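Local coordinates for shikimate dehydrogenase (NADP(+)) (Listeria monocytogenes, PDB 3TNL), which probably catalyses the reversible NADP(H)-linked interconversion of 3-dehydroshikimate and shikimate on the pathway to chorismate and the aromatic amino acids, at residues L63-V68 and K295-W300; R92-S97 and T102-Y107. One frame throughout, in Å; residues are numbered along the deposited sequence.

Contact 1. Residues L63-V68 and K295-W300; sequences LGLDYV and KAFEIW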
loop_
_atom_site.group_PDB
_atom_site.type_symbol
_atom_site.label_atom_id
_atom_site.label_comp_id
_atom_site.label_asym_id
_atom_site.label_seq_id
_atom_site.Cartn_x
_atom_site.Cartn_y
_atom_site.Cartn_z
ATOM N N LEU B 63 17.594 -1.929 7.748
ATOM C CA LEU B 63 17.879 -3.358 7.580
ATOM C C LEU B 63 17.886 -3.803 6.111
ATOM O O LEU B 63 18.177 -4.960 5.824
ATOM C CB LEU B 63 16.872 -4.221 8.353
ATOM C CG LEU B 63 16.845 -4.100 9.884
ATOM C CD1 LEU B 63 15.996 -5.196 10.478
ATOM C CD2 LEU B 63 18.224 -4.161 10.454
ATOM N N GLY B 64 17.529 -2.897 5.202
ATOM C CA GLY B 64 17.471 -3.221 3.773
ATOM C C GLY B 64 16.358 -4.186 3.408
ATOM O O GLY B 64 16.491 -4.976 2.475
ATOM N N LEU B 65 15.242 -4.117 4.137
ATOM C CA LEU B 65 14.115 -4.981 3.885
ATOM C C LEU B 65 13.194 -4.254 2.901
ATOM O O LEU B 65 12.982 -3.043 3.035
ATOM C CB LEU B 65 13.358 -5.316 5.172
ATOM C CG LEU B 65 14.202 -5.871 6.318
ATOM C CD1 LEU B 65 13.271 -6.287 7.466
ATOM C CD2 LEU B 65 15.092 -7.024 5.873
ATOM N N ASP B 66 12.631 -4.989 1.953
ATOM C CA ASP B 66 11.849 -4.369 0.894
ATOM C C ASP B 66 10.364 -4.284 1.219
ATOM O O ASP B 66 9.520 -4.955 0.605
ATOM C CB ASP B 66 12.105 -5.085 -0.412
ATOM C CG ASP B 66 11.785 -4.231 -1.626
ATOM O OD1 ASP B 66 11.894 -4.794 -2.738
ATOM O OD2 ASP B 66 11.443 -3.012 -1.458
ATOM N N TYR B 67 10.073 -3.466 2.228
ATOM C CA TYR B 67 8.730 -3.183 2.673
ATOM C C TYR B 67 8.587 -1.688 2.893
ATOM O O TYR B 67 9.570 -0.962 3.086
ATOM C CB TYR B 67 8.417 -3.867 4.014
ATOM C CG TYR B 67 8.080 -5.339 3.993
ATOM C CD1 TYR B 67 6.799 -5.785 3.646
ATOM C CD2 TYR B 67 9.005 -6.284 4.405
ATOM C CE1 TYR B 67 6.476 -7.124 3.666
ATOM C CE2 TYR B 67 8.678 -7.642 4.433
ATOM C CZ TYR B 67 7.415 -8.049 4.059
ATOM O OH TYR B 67 7.085 -9.388 4.082
ATOM N N VAL B 68 7.333 -1.249 2.854
ATOM C CA VAL B 68 6.969 0.115 3.168
ATOM C C VAL B 68 5.738 0.005 4.049
ATOM O O VAL B 68 4.998 -0.981 3.951
ATOM C CB VAL B 68 6.678 0.965 1.917
ATOM C CG1 VAL B 68 7.965 1.259 1.159
ATOM C CG2 VAL B 68 5.676 0.271 1.020
ATOM N N LYS B 295 7.807 -5.724 18.454
ATOM C CA LYS B 295 7.131 -7.000 18.477
ATOM C C LYS B 295 6.396 -7.225 17.142
ATOM O O LYS B 295 6.504 -8.290 16.526
ATOM C CB LYS B 295 6.150 -7.075 19.648
ATOM C CG LYS B 295 5.506 -8.436 19.848
ATOM C CD LYS B 295 6.450 -9.431 20.518
ATOM C CE LYS B 295 5.765 -10.787 20.621
ATOM N NZ LYS B 295 6.686 -11.814 21.247
ATOM N N ALA B 296 5.626 -6.229 16.696
ATOM C CA ALA B 296 4.943 -6.332 15.411
ATOM C C ALA B 296 5.930 -6.510 14.245
ATOM O O ALA B 296 5.713 -7.318 13.341
ATOM C CB ALA B 296 4.086 -5.105 15.174
ATOM N N PHE B 297 7.047 -5.779 14.290
ATOM C CA PHE B 297 8.074 -5.845 13.245
ATOM C C PHE B 297 8.598 -7.278 13.062
ATOM O O PHE B 297 8.751 -7.756 11.915
ATOM C CB PHE B 297 9.206 -4.907 13.630
ATOM C CG PHE B 297 10.240 -4.729 12.563
ATOM C CD1 PHE B 297 10.121 -3.718 11.637
ATOM C CD2 PHE B 297 11.349 -5.563 12.506
ATOM C CE1 PHE B 297 11.110 -3.540 10.660
ATOM C CE2 PHE B 297 12.326 -5.400 11.527
ATOM C CZ PHE B 297 12.186 -4.384 10.602
ATOM N N GLU B 298 8.822 -7.975 14.175
ATOM C CA GLU B 298 9.298 -9.388 14.103
ATOM C C GLU B 298 8.221 -10.325 13.599
ATOM O O GLU B 298 8.510 -11.256 12.815
ATOM C CB GLU B 298 9.869 -9.918 15.436
ATOM C CG GLU B 298 10.352 -11.417 15.299
ATOM C CD GLU B 298 10.925 -12.076 16.572
ATOM O OE1 GLU B 298 11.055 -11.415 17.616
ATOM O OE2 GLU B 298 11.231 -13.296 16.491
ATOM N N ILE B 299 6.987 -10.113 14.048
ATOM C CA ILE B 299 5.851 -10.913 13.592
ATOM C C ILE B 299 5.778 -10.835 12.042
ATOM O O ILE B 299 5.543 -11.835 11.376
ATOM C CB ILE B 299 4.534 -10.456 14.274
ATOM C CG1 ILE B 299 4.448 -10.985 15.716
ATOM C CG2 ILE B 299 3.341 -10.947 13.518
ATOM C CD1 ILE B 299 3.391 -10.330 16.576
ATOM N N TRP B 300 5.994 -9.655 11.475
ATOM C CA TRP B 300 5.885 -9.532 10.028
ATOM C C TRP B 300 7.099 -10.003 9.255
ATOM O O TRP B 300 6.963 -10.707 8.251
ATOM C CB TRP B 300 5.615 -8.088 9.599
ATOM C CG TRP B 300 4.323 -7.491 10.174
ATOM C CD1 TRP B 300 3.113 -8.088 10.291
ATOM C CD2 TRP B 300 4.160 -6.167 10.687
ATOM N NE1 TRP B 300 2.227 -7.228 10.852
ATOM C CE2 TRP B 300 2.846 -6.045 11.128
ATOM C CE3 TRP B 300 5.037 -5.089 10.848
ATOM C CZ2 TRP B 300 2.354 -4.870 11.696
ATOM C CZ3 TRP B 300 4.553 -3.920 11.430
ATOM C CH2 TRP B 300 3.237 -3.822 11.822
#
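Two leucines meet the far end of the F297 ring, and these apolar touches make up most of the contact. L63 comes to the rim of the ring, close to its plane. Its CD1 lies 3.8 Å from F297 CE2 and 3.9 Å from F297 CZ, so one methyl rests against the bond between these two carbons. L65 approaches the same corner at a slant, its CD1 3.8 Å from F297 CZ. F297 leaves the helix with CG anti to its backbone N (chi1 -172°), which carries the ring out to the two leucines. The phenyl ring also meets that of F60 and touches H56 and A59, all on helix 52-63.

The backbone path brings both leucines to one ring. G64 ends helix 52-63 in a Schellman motif with positive phi (69°). The chain then turns, and L65 points its side chain toward helix 286-301. D66 centres an inverse gamma turn, after which Y67 opens strand 67-73.

Polar groups lie at the margin. Y67 OH stops 4.4 Å from W300 O, too far for a hydrogen bond; that carbonyl is taken by R92. W300 starts toward residues 63-68, but its indole leads away and gives its NE1 proton to V124 O. A296 O of the same helix lies over one face of the indole, toward the rim. H56 meets the ring edge-to-face.

The helix from the C-terminal part of the chain thus packs on the substrate-binding domain, with W300 about 8 Å from the shikimate-binding S52, side chain to side chain. Between the two segments the joint is apolar and small, 131 Å² in all; it rests on van der Waals contact, which sets no strict direction.

Contact 2. Residues R92-S97 and T102-Y107; sequences RGWNVS and TNIHKY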
loop_
_atom_site.group_PDB
_atom_site.type_symbol
_atom_site.label_atom_id
_atom_site.label_comp_id
_atom_site.label_asym_id
_atom_site.label_seq_id
_atom_site.Cartn_x
_atom_site.Cartn_y
_atom_site.Cartn_z
ATOM N N ARG B 92 1.266 -8.815 3.822
ATOM C CA ARG B 92 1.864 -9.632 4.885
ATOM C C ARG B 92 1.269 -9.310 6.268
ATOM O O ARG B 92 1.183 -10.181 7.144
ATOM C CB ARG B 92 3.354 -9.356 4.921
ATOM C CG ARG B 92 4.104 -10.001 6.083
ATOM C CD ARG B 92 3.932 -11.517 6.164
ATOM N NE ARG B 92 4.716 -12.055 7.256
ATOM C CZ ARG B 92 4.581 -13.288 7.738
ATOM N NH1 ARG B 92 5.333 -13.671 8.757
ATOM N NH2 ARG B 92 3.687 -14.143 7.239
ATOM N N GLY B 93 0.857 -8.066 6.486
ATOM C CA GLY B 93 0.304 -7.671 7.759
ATOM C C GLY B 93 -0.019 -6.202 7.849
ATOM O O GLY B 93 0.163 -5.464 6.883
ATOM N N TRP B 94 -0.545 -5.805 9.002
ATOM C CA TRP B 94 -0.908 -4.431 9.266
ATOM C C TRP B 94 -1.161 -4.228 10.753
ATOM O O TRP B 94 -1.382 -5.206 11.502
ATOM C CB TRP B 94 -2.177 -4.037 8.493
ATOM C CG TRP B 94 -3.420 -4.863 8.693
ATOM C CD1 TRP B 94 -4.419 -4.603 9.550
ATOM C CD2 TRP B 94 -3.825 -6.024 7.945
ATOM N NE1 TRP B 94 -5.431 -5.530 9.419
ATOM C CE2 TRP B 94 -5.083 -6.408 8.431
ATOM C CE3 TRP B 94 -3.239 -6.780 6.913
ATOM C CZ2 TRP B 94 -5.770 -7.501 7.931
ATOM C CZ3 TRP B 94 -3.921 -7.873 6.439
ATOM C CH2 TRP B 94 -5.178 -8.219 6.951
ATOM N N ASN B 95 -1.029 -2.975 11.178
ATOM C CA ASN B 95 -1.446 -2.558 12.505
ATOM C C ASN B 95 -2.904 -2.067 12.434
ATOM O O ASN B 95 -3.406 -1.656 11.372
ATOM C CB ASN B 95 -0.583 -1.453 13.072
ATOM C CG ASN B 95 0.698 -1.938 13.705
ATOM O OD1 ASN B 95 1.727 -1.307 13.512
ATOM N ND2 ASN B 95 0.641 -3.013 14.506
ATOM N N VAL B 96 -3.538 -2.100 13.594
ATOM C CA VAL B 96 -4.932 -1.685 13.757
ATOM C C VAL B 96 -5.002 -0.735 14.932
ATOM O O VAL B 96 -4.433 -1.012 15.985
ATOM C CB VAL B 96 -5.869 -2.895 14.042
ATOM C CG1 VAL B 96 -7.354 -2.447 14.055
ATOM C CG2 VAL B 96 -5.640 -4.002 13.017
ATOM N N SER B 97 -5.717 0.376 14.781
ATOM C CA SER B 97 -5.910 1.282 15.929
ATOM C C SER B 97 -7.368 1.717 15.998
ATOM O O SER B 97 -8.207 1.191 15.257
ATOM C CB SER B 97 -4.892 2.423 15.951
ATOM O OG SER B 97 -4.895 3.048 17.245
ATOM N N THR B 102 -11.355 -3.604 18.670
ATOM C CA THR B 102 -12.254 -4.586 19.273
ATOM C C THR B 102 -13.234 -5.245 18.300
ATOM O O THR B 102 -13.886 -6.214 18.661
ATOM C CB THR B 102 -13.014 -3.993 20.463
ATOM O OG1 THR B 102 -13.882 -2.955 20.013
ATOM C CG2 THR B 102 -12.066 -3.449 21.497
ATOM N N ASN B 103 -13.331 -4.743 17.065
ATOM C CA ASN B 103 -14.221 -5.338 16.066
ATOM C C ASN B 103 -13.537 -6.236 15.045
ATOM O O ASN B 103 -14.164 -7.116 14.484
ATOM C CB ASN B 103 -14.930 -4.244 15.247
ATOM C CG ASN B 103 -16.028 -3.515 16.013
ATOM O OD1 ASN B 103 -16.534 -3.993 17.012
ATOM N ND2 ASN B 103 -16.422 -2.348 15.498
ATOM N N ILE B 104 -12.237 -6.043 14.851
ATOM C CA ILE B 104 -11.544 -6.701 13.717
ATOM C C ILE B 104 -11.503 -8.214 13.814
ATOM O O ILE B 104 -11.476 -8.872 12.786
ATOM C CB ILE B 104 -10.168 -6.084 13.414
ATOM C CG1 ILE B 104 -9.679 -6.494 12.012
ATOM C CG2 ILE B 104 -9.174 -6.413 14.502
ATOM C CD1 ILE B 104 -8.337 -5.836 11.615
ATOM N N HIS B 105 -11.538 -8.763 15.030
ATOM C CA HIS B 105 -11.487 -10.201 15.182
ATOM C C HIS B 105 -12.549 -10.889 14.334
ATOM O O HIS B 105 -12.340 -12.012 13.905
ATOM C CB HIS B 105 -11.666 -10.630 16.642
ATOM C CG HIS B 105 -13.041 -10.358 17.163
ATOM N ND1 HIS B 105 -13.415 -9.134 17.684
ATOM C CD2 HIS B 105 -14.149 -11.137 17.191
ATOM C CE1 HIS B 105 -14.689 -9.186 18.037
ATOM N NE2 HIS B 105 -15.161 -10.382 17.729
ATOM N N LYS B 106 -13.685 -10.227 14.098
ATOM C CA LYS B 106 -14.777 -10.762 13.270
ATOM C C LYS B 106 -14.323 -11.192 11.875
ATOM O O LYS B 106 -14.891 -12.103 11.259
ATOM C CB LYS B 106 -15.865 -9.684 13.020
ATOM C CG LYS B 106 -16.558 -9.027 14.229
ATOM C CD LYS B 106 -17.428 -7.823 13.710
ATOM C CE LYS B 106 -17.796 -6.778 14.785
ATOM N NZ LYS B 106 -18.715 -7.262 15.834
ATOM N N TYR B 107 -13.296 -10.511 11.378
ATOM C CA TYR B 107 -12.819 -10.679 10.024
ATOM C C TYR B 107 -11.506 -11.429 9.919
ATOM O O TYR B 107 -10.972 -11.549 8.809
ATOM C CB TYR B 107 -12.678 -9.287 9.356
ATOM C CG TYR B 107 -13.932 -8.465 9.512
ATOM C CD1 TYR B 107 -15.144 -8.974 9.070
ATOM C CD2 TYR B 107 -13.921 -7.203 10.101
ATOM C CE1 TYR B 107 -16.302 -8.257 9.213
ATOM C CE2 TYR B 107 -15.098 -6.472 10.246
ATOM C CZ TYR B 107 -16.277 -7.031 9.813
ATOM O OH TYR B 107 -17.471 -6.349 9.919
#
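I104 buries the most surface here, 64 Å², and its CD1 makes both close contacts with strand 93-96. The side chain is extended, with CG1 anti to the backbone N (chi1 -163°) and chi2 at 177°. This extends CD1 from the 3-10 segment 104-107 toward the strand. The 3-10 segment is held by backbone bonds, with Y107 N giving to I104 O at 2.8 Å. I104 also packs on V83 of helix 79-88 and on V121.

V96 meets I104 tip to tip. Its CG2 lies 3.6 Å from I104 CD1, methyl against methyl. V96 also touches V124 of the neighbouring strand 123-127 and K101, the probable proton acceptor.

W94 offers the edge of its indole. I104 CD1 lies in the plane of the ring, 3.7 Å from W94 NE1, so the methyl faces the nitrogen rather than the pi surface. NE1 is buried here and has no hydrogen-bonding partner in the model, which probably carries some energetic cost. The ring also meets that of F86 at about 60° between planes, and touches I43 and V124.

W94 and V96 alternate with N95, whose OD1 bonds to Y69 OH and whose ND2 bonds to N122 O. One side of the strand therefore faces the 3-10 segment. S97, at the end of residues 92-97, is a probable shikimate ligand. The chain leaves strand 93-96, passes K101 and packs as a 3-10 segment on one face of the mixed sheet of the substrate-binding domain, next to the probable active site of this shikimate dehydrogenase.

Contact 2 is nested within the span of chain closed by contact 1: residues 63-68 come first, then 92-97 and 102-107, and 295-300 last. Their centres lie 18 Å apart. Strands 67-73 and 93-96 belong to the same mixed six-stranded sheet, with strand 38-44 between them. R92 of contact 2 reaches helix 286-301 of contact 1, and its NE is 2.8 Å from W300 O, a probable hydrogen bond. The W300 indole also packs near N95 and W94. Contact 1 brings a late helix back to the substrate-binding domain. Contact 2 is local and lies beside the probable shikimate and proton-acceptor residues S97 and K101.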